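PDB 1IA6: cellulase CEL9M from Clostridium cellulolyticum, which probably catalyses the endohydrolysis of beta-1,4-glucosidic linkages in cellulose and related beta-glucans. Local coordinates for residues Gly122-Glu134 against His361-Ala373. Sequence-based numbering, arbitrary orientation.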
loop_
_atom_site.group_PDB
_atom_site.type_symbol
_atom_site.label_atom_id
_atom_site.label_comp_id
_atom_site.label_asym_id
_atom_site.label_seq_id
_atom_site.Cartn_x
_atom_site.Cartn_y
_atom_site.Cartn_z
ATOM N N GLY A 122 1.897 10.300 16.290
ATOM C CA GLY A 122 1.970 11.235 15.180
ATOM C C GLY A 122 2.335 12.689 15.424
ATOM O O GLY A 122 3.197 13.242 14.737
ATOM N N ASN A 123 1.673 13.327 16.381
ATOM C CA ASN A 123 1.942 14.732 16.662
ATOM C C ASN A 123 3.386 15.000 17.061
ATOM O O ASN A 123 4.028 15.898 16.516
ATOM C CB ASN A 123 0.993 15.232 17.749
ATOM C CG ASN A 123 -0.454 15.137 17.331
ATOM O OD1 ASN A 123 -0.863 15.759 16.350
ATOM N ND2 ASN A 123 -1.240 14.349 18.062
ATOM N N ALA A 124 3.894 14.217 18.007
ATOM C CA ALA A 124 5.264 14.381 18.479
ATOM C C ALA A 124 6.289 14.008 17.417
ATOM O O ALA A 124 7.287 14.703 17.234
ATOM C CB ALA A 124 5.486 13.542 19.731
ATOM N N ASP A 125 6.043 12.907 16.714
ATOM C CA ASP A 125 6.971 12.463 15.681
ATOM C C ASP A 125 7.180 13.537 14.620
ATOM O O ASP A 125 8.288 13.722 14.121
ATOM C CB ASP A 125 6.454 11.190 15.012
ATOM C CG ASP A 125 7.416 10.652 13.973
ATOM O OD1 ASP A 125 8.514 10.207 14.355
ATOM O OD2 ASP A 125 7.075 10.685 12.774
ATOM N N HIS A 126 6.115 14.255 14.290
ATOM C CA HIS A 126 6.189 15.287 13.269
ATOM C C HIS A 126 6.918 16.563 13.677
ATOM O O HIS A 126 7.226 17.395 12.825
ATOM C CB HIS A 126 4.781 15.605 12.766
ATOM C CG HIS A 126 4.138 14.460 12.047
ATOM N ND1 HIS A 126 2.844 14.505 11.576
ATOM C CD2 HIS A 126 4.622 13.243 11.705
ATOM C CE1 HIS A 126 2.560 13.363 10.972
ATOM N NE2 HIS A 126 3.622 12.580 11.036
ATOM N N THR A 127 7.201 16.724 14.968
ATOM C CA THR A 127 7.926 17.909 15.424
ATOM C C THR A 127 9.422 17.679 15.243
ATOM O O THR A 127 10.228 18.597 15.399
ATOM C CB THR A 127 7.664 18.219 16.914
ATOM O OG1 THR A 127 8.123 17.127 17.720
ATOM C CG2 THR A 127 6.181 18.450 17.161
ATOM N N TYR A 128 9.785 16.444 14.910
ATOM C CA TYR A 128 11.179 16.071 14.707
ATOM C C TYR A 128 11.528 16.035 13.223
ATOM O O TYR A 128 10.744 15.555 12.408
ATOM C CB TYR A 128 11.439 14.684 15.313
ATOM C CG TYR A 128 12.803 14.097 14.996
ATOM C CD1 TYR A 128 13.945 14.510 15.684
ATOM C CD2 TYR A 128 12.950 13.130 13.998
ATOM C CE1 TYR A 128 15.201 13.974 15.388
ATOM C CE2 TYR A 128 14.199 12.591 13.692
ATOM C CZ TYR A 128 15.320 13.016 14.391
ATOM O OH TYR A 128 16.552 12.489 14.087
ATOM N N TRP A 129 12.696 16.561 12.874
ATOM C CA TRP A 129 13.153 16.523 11.492
ATOM C C TRP A 129 14.636 16.197 11.489
ATOM O O TRP A 129 15.475 17.023 11.845
ATOM C CB TRP A 129 12.899 17.844 10.760
ATOM C CG TRP A 129 13.174 17.719 9.281
ATOM C CD1 TRP A 129 14.392 17.779 8.664
ATOM C CD2 TRP A 129 12.220 17.408 8.252
ATOM N NE1 TRP A 129 14.258 17.520 7.319
ATOM C CE2 TRP A 129 12.936 17.288 7.040
ATOM C CE3 TRP A 129 10.831 17.214 8.241
ATOM C CZ2 TRP A 129 12.310 16.985 5.825
ATOM C CZ3 TRP A 129 10.207 16.912 7.031
ATOM C CH2 TRP A 129 10.951 16.801 5.840
ATOM N N GLY A 130 14.938 14.967 11.094
ATOM C CA GLY A 130 16.303 14.484 11.045
ATOM C C GLY A 130 16.247 13.024 10.643
ATOM O O GLY A 130 15.160 12.500 10.385
ATOM N N ALA A 131 17.398 12.365 10.589
ATOM C CA ALA A 131 17.451 10.958 10.205
ATOM C C ALA A 131 16.780 10.068 11.245
ATOM O O ALA A 131 16.876 10.316 12.446
ATOM C CB ALA A 131 18.901 10.525 10.011
ATOM N N PRO A 132 16.076 9.017 10.793
ATOM C CA PRO A 132 15.416 8.129 11.752
ATOM C C PRO A 132 16.429 7.442 12.662
ATOM O O PRO A 132 16.119 7.102 13.800
ATOM C CB PRO A 132 14.663 7.143 10.856
ATOM C CG PRO A 132 15.482 7.122 9.593
ATOM C CD PRO A 132 15.816 8.589 9.408
ATOM N N GLU A 133 17.646 7.255 12.157
ATOM C CA GLU A 133 18.698 6.602 12.931
ATOM C C GLU A 133 19.127 7.414 14.151
ATOM O O GLU A 133 19.659 6.856 15.115
ATOM C CB GLU A 133 19.930 6.343 12.054
ATOM C CG GLU A 133 19.717 5.373 10.893
ATOM C CD GLU A 133 19.054 6.018 9.690
ATOM O OE1 GLU A 133 18.826 7.244 9.714
ATOM O OE2 GLU A 133 18.769 5.293 8.711
ATOM N N GLU A 134 18.896 8.723 14.110
ATOM C CA GLU A 134 19.289 9.597 15.214
ATOM C C GLU A 134 18.121 10.067 16.078
ATOM O O GLU A 134 18.297 10.908 16.963
ATOM C CB GLU A 134 20.050 10.810 14.671
ATOM C CG GLU A 134 21.243 10.444 13.798
ATOM C CD GLU A 134 21.999 11.658 13.292
ATOM O OE1 GLU A 134 21.359 12.557 12.706
ATOM O OE2 GLU A 134 23.233 11.711 13.475
ATOM N N HIS A 361 12.461 17.783 -4.176
ATOM C CA HIS A 361 12.061 18.170 -2.824
ATOM C C HIS A 361 11.047 17.207 -2.194
ATOM O O HIS A 361 10.010 17.640 -1.695
ATOM C CB HIS A 361 11.447 19.577 -2.843
ATOM C CG HIS A 361 12.436 20.673 -3.093
ATOM N ND1 HIS A 361 13.230 21.203 -2.097
ATOM C CD2 HIS A 361 12.758 21.342 -4.226
ATOM C CE1 HIS A 361 13.996 22.152 -2.605
ATOM N NE2 HIS A 361 13.730 22.257 -3.895
ATOM N N PRO A 362 11.326 15.894 -2.204
ATOM C CA PRO A 362 10.350 14.978 -1.597
ATOM C C PRO A 362 10.181 15.239 -0.097
ATOM O O PRO A 362 11.148 15.553 0.595
ATOM C CB PRO A 362 10.950 13.605 -1.877
ATOM C CG PRO A 362 12.438 13.882 -1.831
ATOM C CD PRO A 362 12.542 15.173 -2.620
ATOM N N HIS A 363 8.950 15.125 0.397
ATOM C CA HIS A 363 8.686 15.328 1.817
ATOM C C HIS A 363 9.050 14.020 2.515
ATOM O O HIS A 363 8.186 13.206 2.836
ATOM C CB HIS A 363 7.208 15.656 2.036
ATOM C CG HIS A 363 6.875 16.017 3.448
ATOM N ND1 HIS A 363 7.512 17.036 4.123
ATOM C CD2 HIS A 363 5.975 15.496 4.315
ATOM C CE1 HIS A 363 7.019 17.125 5.346
ATOM N NE2 HIS A 363 6.085 16.202 5.488
ATOM N N HIS A 364 10.345 13.823 2.737
ATOM C CA HIS A 364 10.849 12.600 3.351
ATOM C C HIS A 364 12.073 12.949 4.197
ATOM O O HIS A 364 13.088 13.416 3.682
ATOM C CB HIS A 364 11.200 11.610 2.232
ATOM C CG HIS A 364 11.504 10.220 2.702
ATOM N ND1 HIS A 364 12.750 9.841 3.152
ATOM C CD2 HIS A 364 10.732 9.108 2.753
ATOM C CE1 HIS A 364 12.734 8.554 3.456
ATOM N NE2 HIS A 364 11.521 8.086 3.222
ATOM N N ARG A 365 11.972 12.722 5.501
ATOM C CA ARG A 365 13.063 13.057 6.410
ATOM C C ARG A 365 14.406 12.396 6.107
ATOM O O ARG A 365 15.424 13.082 6.011
ATOM C CB ARG A 365 12.637 12.766 7.854
ATOM C CG ARG A 365 11.583 13.746 8.359
ATOM C CD ARG A 365 10.969 13.316 9.680
ATOM N NE ARG A 365 10.047 14.328 10.194
ATOM C CZ ARG A 365 8.861 14.619 9.667
ATOM N NH1 ARG A 365 8.419 13.974 8.593
ATOM N NH2 ARG A 365 8.113 15.567 10.216
ATOM N N ALA A 366 14.420 11.077 5.954
ATOM C CA ALA A 366 15.673 10.378 5.678
ATOM C C ALA A 366 16.325 10.836 4.370
ATOM O O ALA A 366 17.519 11.143 4.343
ATOM C CB ALA A 366 15.437 8.869 5.649
ATOM N N ALA A 367 15.546 10.884 3.292
ATOM C CA ALA A 367 16.075 11.307 1.994
ATOM C C ALA A 367 16.549 12.761 2.010
ATOM O O ALA A 367 17.570 13.091 1.410
ATOM C CB ALA A 367 15.017 11.115 0.902
ATOM N N ASN A 368 15.806 13.627 2.693
ATOM C CA ASN A 368 16.175 15.039 2.768
ATOM C C ASN A 368 17.604 15.170 3.301
ATOM O O ASN A 368 18.423 15.902 2.737
ATOM C CB ASN A 368 15.186 15.791 3.658
ATOM C CG ASN A 368 15.511 17.264 3.771
ATOM O OD1 ASN A 368 16.089 17.705 4.758
ATOM N ND2 ASN A 368 15.148 18.031 2.749
ATOM N N GLY A 369 17.892 14.456 4.386
ATOM C CA GLY A 369 19.228 14.452 4.959
ATOM C C GLY A 369 19.683 15.648 5.777
ATOM O O GLY A 369 20.830 15.679 6.226
ATOM N N TYR A 370 18.806 16.623 5.978
ATOM C CA TYR A 370 19.155 17.810 6.752
ATOM C C TYR A 370 18.330 17.888 8.031
ATOM O O TYR A 370 17.403 17.106 8.230
ATOM C CB TYR A 370 18.916 19.071 5.918
ATOM C CG TYR A 370 19.773 19.154 4.675
ATOM C CD1 TYR A 370 21.141 19.412 4.763
ATOM C CD2 TYR A 370 19.219 18.960 3.412
ATOM C CE1 TYR A 370 21.936 19.475 3.623
ATOM C CE2 TYR A 370 20.006 19.018 2.264
ATOM C CZ TYR A 370 21.361 19.276 2.379
ATOM O OH TYR A 370 22.141 19.334 1.248
ATOM N N THR A 371 18.679 18.833 8.898
ATOM C CA THR A 371 17.959 19.027 10.152
ATOM C C THR A 371 17.482 20.476 10.244
ATOM O O THR A 371 17.228 21.120 9.222
ATOM C CB THR A 371 18.855 18.703 11.365
ATOM O OG1 THR A 371 20.024 19.532 11.334
ATOM C CG2 THR A 371 19.278 17.242 11.336
ATOM N N TYR A 372 17.356 20.990 11.463
ATOM C CA TYR A 372 16.916 22.367 11.659
ATOM C C TYR A 372 18.096 23.311 11.880
ATOM O O TYR A 372 18.082 24.135 12.795
ATOM C CB TYR A 372 15.957 22.458 12.851
ATOM C CG TYR A 372 14.570 21.914 12.582
ATOM C CD1 TYR A 372 13.798 22.409 11.529
ATOM C CD2 TYR A 372 14.017 20.925 13.395
ATOM C CE1 TYR A 372 12.508 21.932 11.292
ATOM C CE2 TYR A 372 12.727 20.439 13.169
ATOM C CZ TYR A 372 11.980 20.947 12.116
ATOM O OH TYR A 372 10.708 20.469 11.887
ATOM N N ALA A 373 19.115 23.192 11.036
ATOM C CA ALA A 373 20.299 24.035 11.144
ATOM C C ALA A 373 20.580 24.743 9.821
ATOM O O ALA A 373 21.664 25.296 9.617
ATOM C CB ALA A 373 21.501 23.194 11.556
#
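H363 meets W129 at the far rim of the indole: its CE1 lies 3.6 Å from W129 CZ3, and the two ring planes are inclined at 39°. Two residues on, R365 lies across one face of the same indole. Its CG sits 3.6 Å from the centroid of the six-membered ring, a CH-pi contact, and the chain, extended from CG to NE, carries the guanidinium past W129 CE3, which lies over the centre of one guanidinium face. From there NE donates an almost straight bond to Y128 O (2.6 Å, 174°), lying in both the guanidinium and the carbonyl planes, while NH2 makes a weak bond to H126 O. With NH1 bonded to G58 O, the guanidinium is fixed by backbone carbonyls, and W129 limits its rotation. A366 adds an apolar touch, its CB 3.8 Å from P132 CD.

N368 takes the indole N-H. W129 NE1 points at N368 OD1 (3.2 Å) within the indole plane but from above the amide plane, and Y370 N reaches the same oxygen from the opposite face, closing an Asx turn at the C-terminal end of helix 365-368. With CG anti to the backbone N (chi1 -171°), the indole of W129 reaches across to this helix. Further along, T371 CG2 packs against W129 O and G130 CA. Y372 ends the contact, its ring leaning on the indole's stem, where Y372 CZ lies 3.5 Å from W129 CB, and completing an aromatic cluster with W129 and H363.

W129 thus joins segment 122-134 to segment 361-373 of the family 9 catalytic module, gripped by R365, N368 and the aromatic cluster, with P132 beside the zinc site that includes H55, and H363 close to E410, a predicted active-site residue.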